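Local atomic coordinates of probable porin (Pseudomonas aeruginosa, PDB entry 4FSP), a protein that probably works as an OprD-family porin, a beta-barrel channel through which small solutes cross the outer membrane. Residues L303-Q308 with S319-Y324; R341-H346 with E358-S363. One frame throughout, in Å; residues are numbered along the deposited sequence.

How the interactions relate
Interaction 1 comes first along the chain and closes before interaction 2 begins. Their centres lie about 7 Å apart, on the same side of the chain's centre. Strand 318-327 of interaction 1 is the direct neighbour of strand 336-346 of interaction 2, and strand 358-368 follows next in the barrel wall. A probable backbone hydrogen bond from Tyr342 N to Leu322 O joins the two contacts. The loop piece 303-308 reaches the same wall from the inner side. Gln308 N probably donates a hydrogen bond to Asp362 OD2 at 2.8 Å. One folded-in loop is therefore fixed to several strands, an arrangement consistent with a loop that helps shape the channel.

Interaction 1 of 2, residues L303-Q308 with S319-Y324; sequences LVNFGQ and SWQLRY. With C8E ((hydroxyethyloxy)tri(ethyloxy)octane), chain C.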
ATOM      1  N   LEU A 303       1.105   2.167  -7.845  1.00 28.48           N
ATOM      2  CA  LEU A 303       1.843   2.217  -9.112  1.00 27.37           C
ATOM      3  C   LEU A 303       3.047   1.276  -9.048  1.00 27.42           C
ATOM      4  O   LEU A 303       3.641   1.120  -7.976  1.00 30.34           O
ATOM      5  CB  LEU A 303       2.313   3.651  -9.371  1.00 28.58           C
ATOM      6  CG  LEU A 303       1.265   4.753  -9.585  1.00 28.52           C
ATOM      7  CD1 LEU A 303       1.920   6.129  -9.539  1.00 19.53           C
ATOM      8  CD2 LEU A 303       0.586   4.555 -10.932  1.00 29.81           C
ATOM      9  N   VAL A 304       3.431   0.643 -10.155  1.00 26.85           N
ATOM     10  CA  VAL A 304       4.595  -0.244 -10.051  1.00 25.27           C
ATOM     11  C   VAL A 304       5.916   0.503  -9.953  1.00 22.06           C
ATOM     12  O   VAL A 304       6.818   0.067  -9.241  1.00 25.63           O
ATOM     13  CB  VAL A 304       4.662  -1.406 -11.085  1.00 23.51           C
ATOM     14  CG1 VAL A 304       3.343  -1.623 -11.787  1.00 26.08           C
ATOM     15  CG2 VAL A 304       5.812  -1.238 -12.046  1.00 28.21           C
ATOM     16  N   ASN A 305       6.027   1.636 -10.634  1.00 25.85           N
ATOM     17  CA  ASN A 305       7.258   2.424 -10.540  1.00 28.23           C
ATOM     18  C   ASN A 305       7.184   3.401  -9.382  1.00 26.57           C
ATOM     19  O   ASN A 305       7.244   4.617  -9.567  1.00 24.82           O
ATOM     20  CB  ASN A 305       7.578   3.120 -11.867  1.00 23.78           C
ATOM     21  CG  ASN A 305       8.100   2.140 -12.896  1.00 30.32           C
ATOM     22  OD1 ASN A 305       8.248   0.954 -12.577  1.00 28.06           O
ATOM     23  ND2 ASN A 305       8.365   2.610 -14.137  1.00 21.76           N
ATOM     24  N   PHE A 306       7.026   2.848  -8.184  1.00 25.02           N
ATOM     25  CA  PHE A 306       6.954   3.648  -6.967  1.00 26.80           C
ATOM     26  C   PHE A 306       8.093   3.177  -6.108  1.00 26.41           C
ATOM     27  O   PHE A 306       8.151   1.999  -5.746  1.00 28.11           O
ATOM     28  CB  PHE A 306       5.622   3.412  -6.246  1.00 30.80           C
ATOM     29  CG  PHE A 306       5.611   3.879  -4.816  1.00 31.33           C
ATOM     30  CD1 PHE A 306       5.839   5.213  -4.499  1.00 31.07           C
ATOM     31  CD2 PHE A 306       5.357   2.986  -3.788  1.00 27.87           C
ATOM     32  CE1 PHE A 306       5.835   5.638  -3.182  1.00 32.41           C
ATOM     33  CE2 PHE A 306       5.342   3.404  -2.475  1.00 23.74           C
ATOM     34  CZ  PHE A 306       5.581   4.735  -2.165  1.00 24.21           C
ATOM     35  N   GLY A 307       9.022   4.074  -5.801  1.00 26.82           N
ATOM     36  CA  GLY A 307      10.193   3.679  -5.034  1.00 24.56           C
ATOM     37  C   GLY A 307      10.079   4.039  -3.562  1.00 33.30           C
ATOM     38  O   GLY A 307       8.975   4.291  -3.040  1.00 36.75           O
ATOM     39  N   GLN A 308      11.225   4.059  -2.890  1.00 30.34           N
ATOM     40  CA  GLN A 308      11.288   4.428  -1.479  1.00 31.85           C
ATOM     41  C   GLN A 308      10.957   5.908  -1.328  1.00 30.82           C
ATOM     42  O   GLN A 308      10.407   6.320  -0.312  1.00 34.55           O
ATOM     43  CB  GLN A 308      12.676   4.107  -0.892  1.00 25.16           C
ATOM     44  CG  GLN A 308      12.861   4.459   0.597  1.00 27.17           C
ATOM     45  CD  GLN A 308      14.267   4.149   1.119  1.00 33.34           C
ATOM     46  OE1 GLN A 308      14.905   3.175   0.692  1.00 35.04           O
ATOM     47  NE2 GLN A 308      14.755   4.979   2.050  1.00 32.47           N
ATOM     48  N   SER A 319       8.443   6.213 -17.341  1.00 25.26           N
ATOM     49  CA  SER A 319       9.550   5.679 -16.544  1.00 25.40           C
ATOM     50  C   SER A 319       9.743   4.175 -16.722  1.00 24.82           C
ATOM     51  O   SER A 319       8.782   3.442 -17.005  1.00 30.65           O
ATOM     52  CB  SER A 319       9.329   5.995 -15.058  1.00 31.01           C
ATOM     53  OG  SER A 319       8.125   5.391 -14.603  1.00 28.27           O
ATOM     54  N   TRP A 320      10.985   3.726 -16.535  1.00 26.93           N
ATOM     55  CA  TRP A 320      11.356   2.311 -16.637  1.00 30.53           C
ATOM     56  C   TRP A 320      11.979   1.877 -15.337  1.00 30.48           C
ATOM     57  O   TRP A 320      12.664   2.667 -14.686  1.00 30.17           O
ATOM     58  CB  TRP A 320      12.413   2.103 -17.729  1.00 37.01           C
ATOM     59  CG  TRP A 320      11.885   2.180 -19.106  1.00 50.80           C
ATOM     60  CD1 TRP A 320      11.909   3.264 -19.940  1.00 53.49           C
ATOM     61  CD2 TRP A 320      11.244   1.122 -19.836  1.00 55.38           C
ATOM     62  NE1 TRP A 320      11.321   2.942 -21.145  1.00 58.06           N
ATOM     63  CE2 TRP A 320      10.906   1.636 -21.107  1.00 53.26           C
ATOM     64  CE3 TRP A 320      10.928  -0.209 -19.537  1.00 52.03           C
ATOM     65  CZ2 TRP A 320      10.265   0.863 -22.076  1.00 42.49           C
ATOM     66  CZ3 TRP A 320      10.291  -0.975 -20.500  1.00 48.46           C
ATOM     67  CH2 TRP A 320       9.966  -0.437 -21.752  1.00 47.11           C
ATOM     68  N   GLN A 321      11.790   0.612 -14.986  1.00 26.00           N
ATOM     69  CA  GLN A 321      12.362   0.077 -13.762  1.00 29.15           C
ATOM     70  C   GLN A 321      12.997  -1.276 -14.032  1.00 32.18           C
ATOM     71  O   GLN A 321      12.432  -2.102 -14.767  1.00 30.79           O
ATOM     72  CB  GLN A 321      11.286  -0.066 -12.664  1.00 30.46           C
ATOM     73  CG  GLN A 321      11.811  -0.606 -11.308  1.00 28.10           C
ATOM     74  CD  GLN A 321      10.700  -1.070 -10.364  1.00 29.68           C
ATOM     75  OE1 GLN A 321      10.954  -1.789  -9.392  1.00 31.33           O
ATOM     76  NE2 GLN A 321       9.459  -0.660 -10.650  1.00 26.05           N
ATOM     77  N   LEU A 322      14.178  -1.485 -13.449  1.00 25.76           N
ATOM     78  CA  LEU A 322      14.795  -2.808 -13.364  1.00 30.76           C
ATOM     79  C   LEU A 322      14.909  -3.151 -11.898  1.00 32.03           C
ATOM     80  O   LEU A 322      15.264  -2.304 -11.081  1.00 33.50           O
ATOM     81  CB  LEU A 322      16.205  -2.811 -13.952  1.00 25.92           C
ATOM     82  CG  LEU A 322      16.440  -3.087 -15.434  1.00 43.65           C
ATOM     83  CD1 LEU A 322      15.142  -3.171 -16.199  1.00 36.79           C
ATOM     84  CD2 LEU A 322      17.357  -2.014 -16.019  1.00 46.03           C
ATOM     85  N   ARG A 323      14.636  -4.398 -11.557  1.00 29.68           N
ATOM     86  CA  ARG A 323      14.657  -4.784 -10.160  1.00 30.16           C
ATOM     87  C   ARG A 323      15.203  -6.201 -10.005  1.00 32.73           C
ATOM     88  O   ARG A 323      14.890  -7.089 -10.794  1.00 34.32           O
ATOM     89  CB  ARG A 323      13.244  -4.682  -9.581  1.00 30.90           C
ATOM     90  CG  ARG A 323      13.086  -5.382  -8.252  1.00 37.05           C
ATOM     91  CD  ARG A 323      11.720  -5.153  -7.616  1.00 32.59           C
ATOM     92  NE  ARG A 323      11.595  -5.980  -6.420  1.00 38.04           N
ATOM     93  CZ  ARG A 323      10.839  -5.686  -5.366  1.00 36.11           C
ATOM     94  NH1 ARG A 323      10.115  -4.572  -5.350  1.00 31.37           N
ATOM     95  NH2 ARG A 323      10.808  -6.510  -4.328  1.00 27.81           N
ATOM     96  N   TYR A 324      16.027  -6.407  -8.984  1.00 33.87           N
ATOM     97  CA  TYR A 324      16.526  -7.730  -8.683  1.00 29.27           C
ATOM     98  C   TYR A 324      16.279  -8.066  -7.220  1.00 36.87           C
ATOM     99  O   TYR A 324      16.617  -7.274  -6.337  1.00 42.66           O
ATOM    100  CB  TYR A 324      18.023  -7.794  -8.969  1.00 26.47           C
ATOM    101  CG  TYR A 324      18.672  -9.060  -8.468  1.00 38.96           C
ATOM    102  CD1 TYR A 324      18.614 -10.230  -9.210  1.00 45.02           C
ATOM    103  CD2 TYR A 324      19.356  -9.085  -7.266  1.00 42.88           C
ATOM    104  CE1 TYR A 324      19.209 -11.395  -8.770  1.00 44.66           C
ATOM    105  CE2 TYR A 324      19.960 -10.253  -6.815  1.00 52.00           C
ATOM    106  CZ  TYR A 324      19.884 -11.404  -7.576  1.00 47.71           C
ATOM    107  OH  TYR A 324      20.471 -12.576  -7.148  1.00 43.06           O
TER
HETATM  108  C1  C8E C 402      22.639  -6.523  -8.838  1.00 50.76           C
HETATM  109  C2  C8E C 402      22.412  -7.607  -9.889  1.00 52.30           C
HETATM  110  C3  C8E C 402      22.783  -8.983  -9.342  1.00 51.33           C
HETATM  111  C4  C8E C 402      22.444 -10.105 -10.322  1.00 51.18           C
HETATM  112  C5  C8E C 402      22.933 -11.470  -9.832  1.00 49.45           C
HETATM  113  C6  C8E C 402      22.322 -12.565 -10.695  1.00 53.49           C
HETATM  114  C7  C8E C 402      22.906 -13.960 -10.486  1.00 59.39           C
HETATM  115  C8  C8E C 402      22.207 -14.897 -11.470  1.00 66.89           C
HETATM  116  O9  C8E C 402      22.914 -16.093 -11.724  1.00 75.65           O
HETATM  117  C10 C8E C 402      22.272 -17.213 -11.157  1.00 79.79           C
HETATM  118  C11 C8E C 402      21.457 -17.952 -12.217  1.00 78.14           C
HETATM  119  O12 C8E C 402      20.424 -18.679 -11.580  1.00 70.82           O
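The carboxamides of Asn305 and Gln321 meet with their planes 63° apart. Gln321 NE2 donates to Asn305 OD1 at 2.8 Å. The acceptor lies in the plane of the Gln321 amide, but the donor is tilted from the Asn305 carbonyl plane. From the other end of the Asn305 amide, ND2 gives a nearly straight bond of 2.8 Å to Ser319 OG, which lies in the amide plane. Both polar atoms of the Asn305 side chain are thus used, which fixes the rotation of its amide. Farther along the strand, Tyr324 faces the surroundings of the barrel. C4 of a bound C8E detergent molecule lies over one face of the Tyr324 ring, 3.8 Å above the plane and offset toward the rim. Tyr324 OH is hydrogen-bonded to Gln278 OE1.

The Gln321 chain stands up from the strand, with CG anti to the backbone N (chi1 -179°) and the rest extended. This brings NE2 to a second acceptor, Val304 O, at 3.1 Å. That bond is bent (136° at the hydrogen), and the donor sits above the carbonyl plane. Val304 O also takes a weak bond from Phe306 N at 3.0 Å, closing an inverse gamma turn centred on Asn305. Val304 CG2 touches Gln321 NE2 at 3.9 Å.

The segment 303-308 belongs to the loop between the short strand 299-300 and strand 318-327, and it folds against the inner side of the beta-barrel. Inward-folded loops that narrow the pore are a feature of porins, and this one probably does the same. The loop is also held by bonds from Val304 N to Ser267 OG and from Asn305 N to Gln285 OE1. Ser319 and Gln321 point toward the loop, while Trp320 points away from it.

Interaction 2 of 2, residues R341-H346 with E358-S363; sequences RYFSGH and EWERDS
An antiparallel beta hairpin of the barrel wall forms here, with strands 341-346 and 358-363 at 174° and 4.8 Å between their axes. Arg341 with Asp362, Phe343 with Glu360 and Gly345 with Glu358 are the hydrogen-bonded pairs, each closed by two backbone bonds. Tyr342 with Arg361 and Ser344 with Trp359 are the non-hydrogen-bonded pairs. On the face carrying Arg341 and Phe343, Arg341 NE makes a salt bridge of 3.1 Å to Asp362 OD2. NE meets the anti lone pair of OD2, and that oxygen lies somewhat out of the guanidinium plane. Arg341 NH2 adds a weak bond at 3.4 Å. The same oxygen also accepts Gln308 N. Phe343 presents the edge of its ring to Asp362, with CE1 3.7 Å from OD2. Its CD1 packs on Glu360 CB at 4.0 Å.

On the other face, Tyr342 CE1 touches Trp359 CE3 at 3.5 Å. The rings meet obliquely, their planes 38° apart. With CG anti to the backbone N (chi1 175°), the Tyr342 ring reaches across to the partner strand.

Glu358 OE1 is hydrogen-bonded to Tyr386 OH. Glu360 OE2 and OE1 accept the backbone N-H groups of Tyr309 and Asn310 in the inward loop. Strand 318-327 flanks 341-346, and strand 378-388 flanks 358-363, so the barrel wall runs on past the hairpin on both sides.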
ATOM      1  N   ARG A 341      16.701  -1.929  -6.940  1.00 32.78           N
ATOM      2  CA  ARG A 341      15.926  -1.513  -8.101  1.00 32.56           C
ATOM      3  C   ARG A 341      16.371  -0.142  -8.574  1.00 36.20           C
ATOM      4  O   ARG A 341      16.852   0.693  -7.796  1.00 32.32           O
ATOM      5  CB  ARG A 341      14.418  -1.525  -7.793  1.00 26.00           C
ATOM      6  CG  ARG A 341      14.033  -0.706  -6.553  1.00 25.27           C
ATOM      7  CD  ARG A 341      12.530  -0.823  -6.239  1.00 29.89           C
ATOM      8  NE  ARG A 341      12.180  -0.109  -5.008  1.00 33.88           N
ATOM      9  CZ  ARG A 341      11.006  -0.204  -4.396  1.00 34.68           C
ATOM     10  NH1 ARG A 341      10.053  -0.973  -4.906  1.00 28.86           N
ATOM     11  NH2 ARG A 341      10.783   0.471  -3.277  1.00 36.85           N
ATOM     12  N   TYR A 342      16.207   0.085  -9.864  1.00 33.70           N
ATOM     13  CA  TYR A 342      16.590   1.347 -10.454  1.00 31.83           C
ATOM     14  C   TYR A 342      15.428   1.825 -11.312  1.00 28.70           C
ATOM     15  O   TYR A 342      14.848   1.039 -12.077  1.00 33.42           O
ATOM     16  CB  TYR A 342      17.868   1.167 -11.288  1.00 29.11           C
ATOM     17  CG  TYR A 342      18.261   2.407 -12.038  1.00 36.39           C
ATOM     18  CD1 TYR A 342      18.902   3.453 -11.394  1.00 40.07           C
ATOM     19  CD2 TYR A 342      17.992   2.535 -13.392  1.00 39.56           C
ATOM     20  CE1 TYR A 342      19.258   4.598 -12.083  1.00 40.99           C
ATOM     21  CE2 TYR A 342      18.346   3.668 -14.089  1.00 41.93           C
ATOM     22  CZ  TYR A 342      18.973   4.698 -13.429  1.00 42.95           C
ATOM     23  OH  TYR A 342      19.326   5.833 -14.121  1.00 54.51           O
ATOM     24  N   PHE A 343      15.070   3.098 -11.162  1.00 29.30           N
ATOM     25  CA  PHE A 343      14.004   3.698 -11.961  1.00 28.70           C
ATOM     26  C   PHE A 343      14.587   4.877 -12.709  1.00 34.15           C
ATOM     27  O   PHE A 343      15.368   5.644 -12.145  1.00 41.01           O
ATOM     28  CB  PHE A 343      12.881   4.319 -11.112  1.00 29.00           C
ATOM     29  CG  PHE A 343      12.353   3.465  -9.995  1.00 29.78           C
ATOM     30  CD1 PHE A 343      12.991   3.441  -8.754  1.00 29.32           C
ATOM     31  CD2 PHE A 343      11.157   2.773 -10.148  1.00 23.16           C
ATOM     32  CE1 PHE A 343      12.468   2.691  -7.703  1.00 32.54           C
ATOM     33  CE2 PHE A 343      10.637   2.020  -9.104  1.00 29.38           C
ATOM     34  CZ  PHE A 343      11.291   1.976  -7.881  1.00 29.16           C
ATOM     35  N   SER A 344      14.143   5.072 -13.944  1.00 34.70           N
ATOM     36  CA  SER A 344      14.537   6.236 -14.726  1.00 36.15           C
ATOM     37  C   SER A 344      13.313   6.870 -15.391  1.00 33.86           C
ATOM     38  O   SER A 344      12.543   6.189 -16.081  1.00 32.24           O
ATOM     39  CB  SER A 344      15.562   5.835 -15.784  1.00 32.46           C
ATOM     40  OG  SER A 344      15.792   6.911 -16.681  1.00 42.20           O
ATOM     41  N   GLY A 345      13.132   8.172 -15.191  1.00 28.47           N
ATOM     42  CA  GLY A 345      11.985   8.862 -15.760  1.00 28.42           C
ATOM     43  C   GLY A 345      12.324  10.021 -16.695  1.00 33.76           C
ATOM     44  O   GLY A 345      13.327  10.727 -16.504  1.00 27.72           O
ATOM     45  N   HIS A 346      11.478  10.230 -17.702  1.00 33.94           N
ATOM     46  CA  HIS A 346      11.654  11.348 -18.625  1.00 40.02           C
ATOM     47  C   HIS A 346      10.303  11.868 -19.096  1.00 42.86           C
ATOM     48  O   HIS A 346       9.269  11.228 -18.863  1.00 37.81           O
ATOM     49  CB  HIS A 346      12.483  10.911 -19.829  1.00 40.42           C
ATOM     50  CG  HIS A 346      11.790   9.924 -20.720  1.00 49.09           C
ATOM     51  ND1 HIS A 346      11.857   8.560 -20.519  1.00 51.31           N
ATOM     52  CD2 HIS A 346      11.025  10.100 -21.825  1.00 48.67           C
ATOM     53  CE1 HIS A 346      11.167   7.942 -21.460  1.00 45.48           C
ATOM     54  NE2 HIS A 346      10.653   8.853 -22.268  1.00 47.18           N
ATOM     55  N   GLU A 358      14.523  12.436 -14.209  1.00 30.49           N
ATOM     56  CA  GLU A 358      14.783  12.097 -12.812  1.00 39.95           C
ATOM     57  C   GLU A 358      15.033  10.595 -12.692  1.00 40.08           C
ATOM     58  O   GLU A 358      14.586   9.814 -13.541  1.00 36.08           O
ATOM     59  CB  GLU A 358      13.612  12.522 -11.911  1.00 35.36           C
ATOM     60  CG  GLU A 358      12.287  11.834 -12.249  1.00 32.02           C
ATOM     61  CD  GLU A 358      11.146  12.249 -11.334  1.00 38.63           C
ATOM     62  OE1 GLU A 358      11.349  13.118 -10.454  1.00 39.07           O
ATOM     63  OE2 GLU A 358      10.032  11.703 -11.483  1.00 43.66           O
ATOM     64  N   TRP A 359      15.759  10.191 -11.653  1.00 36.33           N
ATOM     65  CA  TRP A 359      15.989   8.772 -11.417  1.00 38.45           C
ATOM     66  C   TRP A 359      16.125   8.453  -9.927  1.00 33.26           C
ATOM     67  O   TRP A 359      16.296   9.350  -9.100  1.00 35.78           O
ATOM     68  CB  TRP A 359      17.197   8.261 -12.228  1.00 40.49           C
ATOM     69  CG  TRP A 359      18.523   8.891 -11.865  1.00 42.45           C
ATOM     70  CD1 TRP A 359      19.100   9.988 -12.443  1.00 41.70           C
ATOM     71  CD2 TRP A 359      19.443   8.441 -10.853  1.00 35.75           C
ATOM     72  NE1 TRP A 359      20.313  10.251 -11.850  1.00 39.96           N
ATOM     73  CE2 TRP A 359      20.547   9.322 -10.884  1.00 37.78           C
ATOM     74  CE3 TRP A 359      19.440   7.382  -9.948  1.00 37.10           C
ATOM     75  CZ2 TRP A 359      21.637   9.165 -10.023  1.00 34.87           C
ATOM     76  CZ3 TRP A 359      20.523   7.241  -9.089  1.00 36.36           C
ATOM     77  CH2 TRP A 359      21.603   8.127  -9.135  1.00 40.24           C
ATOM     78  N   GLU A 360      16.037   7.168  -9.595  1.00 29.76           N
ATOM     79  CA  GLU A 360      16.144   6.714  -8.214  1.00 29.17           C
ATOM     80  C   GLU A 360      16.720   5.299  -8.161  1.00 28.88           C
ATOM     81  O   GLU A 360      16.340   4.434  -8.961  1.00 31.09           O
ATOM     82  CB  GLU A 360      14.762   6.752  -7.518  1.00 30.36           C
ATOM     83  CG  GLU A 360      14.802   6.318  -6.034  1.00 35.08           C
ATOM     84  CD  GLU A 360      13.498   6.586  -5.259  1.00 38.87           C
ATOM     85  OE1 GLU A 360      12.715   7.490  -5.644  1.00 34.71           O
ATOM     86  OE2 GLU A 360      13.269   5.903  -4.230  1.00 31.12           O
ATOM     87  N   ARG A 361      17.636   5.064  -7.225  1.00 32.66           N
ATOM     88  CA  ARG A 361      18.120   3.712  -6.948  1.00 33.56           C
ATOM     89  C   ARG A 361      17.822   3.368  -5.499  1.00 32.87           C
ATOM     90  O   ARG A 361      18.227   4.093  -4.582  1.00 30.25           O
ATOM     91  CB  ARG A 361      19.637   3.566  -7.236  1.00 33.11           C
ATOM     92  CG  ARG A 361      20.337   2.487  -6.374  1.00 35.71           C
ATOM     93  CD  ARG A 361      21.671   2.042  -6.937  1.00 66.48           C
ATOM     94  NE  ARG A 361      21.496   1.139  -8.072  1.00 89.57           N
ATOM     95  CZ  ARG A 361      21.901  -0.128  -8.106  1.00 97.18           C
ATOM     96  NH1 ARG A 361      22.530  -0.663  -7.067  1.00 91.38           N
ATOM     97  NH2 ARG A 361      21.679  -0.857  -9.194  1.00102.58           N
ATOM     98  N   ASP A 362      17.093   2.278  -5.290  1.00 29.37           N
ATOM     99  CA  ASP A 362      16.814   1.809  -3.939  1.00 26.56           C
ATOM    100  C   ASP A 362      17.556   0.510  -3.744  1.00 39.46           C
ATOM    101  O   ASP A 362      17.692  -0.287  -4.681  1.00 39.42           O
ATOM    102  CB  ASP A 362      15.319   1.534  -3.722  1.00 25.28           C
ATOM    103  CG  ASP A 362      14.462   2.775  -3.867  1.00 33.27           C
ATOM    104  OD1 ASP A 362      15.008   3.893  -3.725  1.00 31.85           O
ATOM    105  OD2 ASP A 362      13.240   2.623  -4.128  1.00 33.79           O
ATOM    106  N   SER A 363      18.035   0.309  -2.522  1.00 35.17           N
ATOM    107  CA  SER A 363      18.616  -0.950  -2.102  1.00 35.75           C
ATOM    108  C   SER A 363      17.994  -1.311  -0.765  1.00 41.18           C
ATOM    109  O   SER A 363      17.705  -0.441   0.061  1.00 45.28           O
ATOM    110  CB  SER A 363      20.132  -0.829  -1.965  1.00 36.64           C
ATOM    111  OG  SER A 363      20.739  -0.688  -3.242  1.00 44.97           O
TER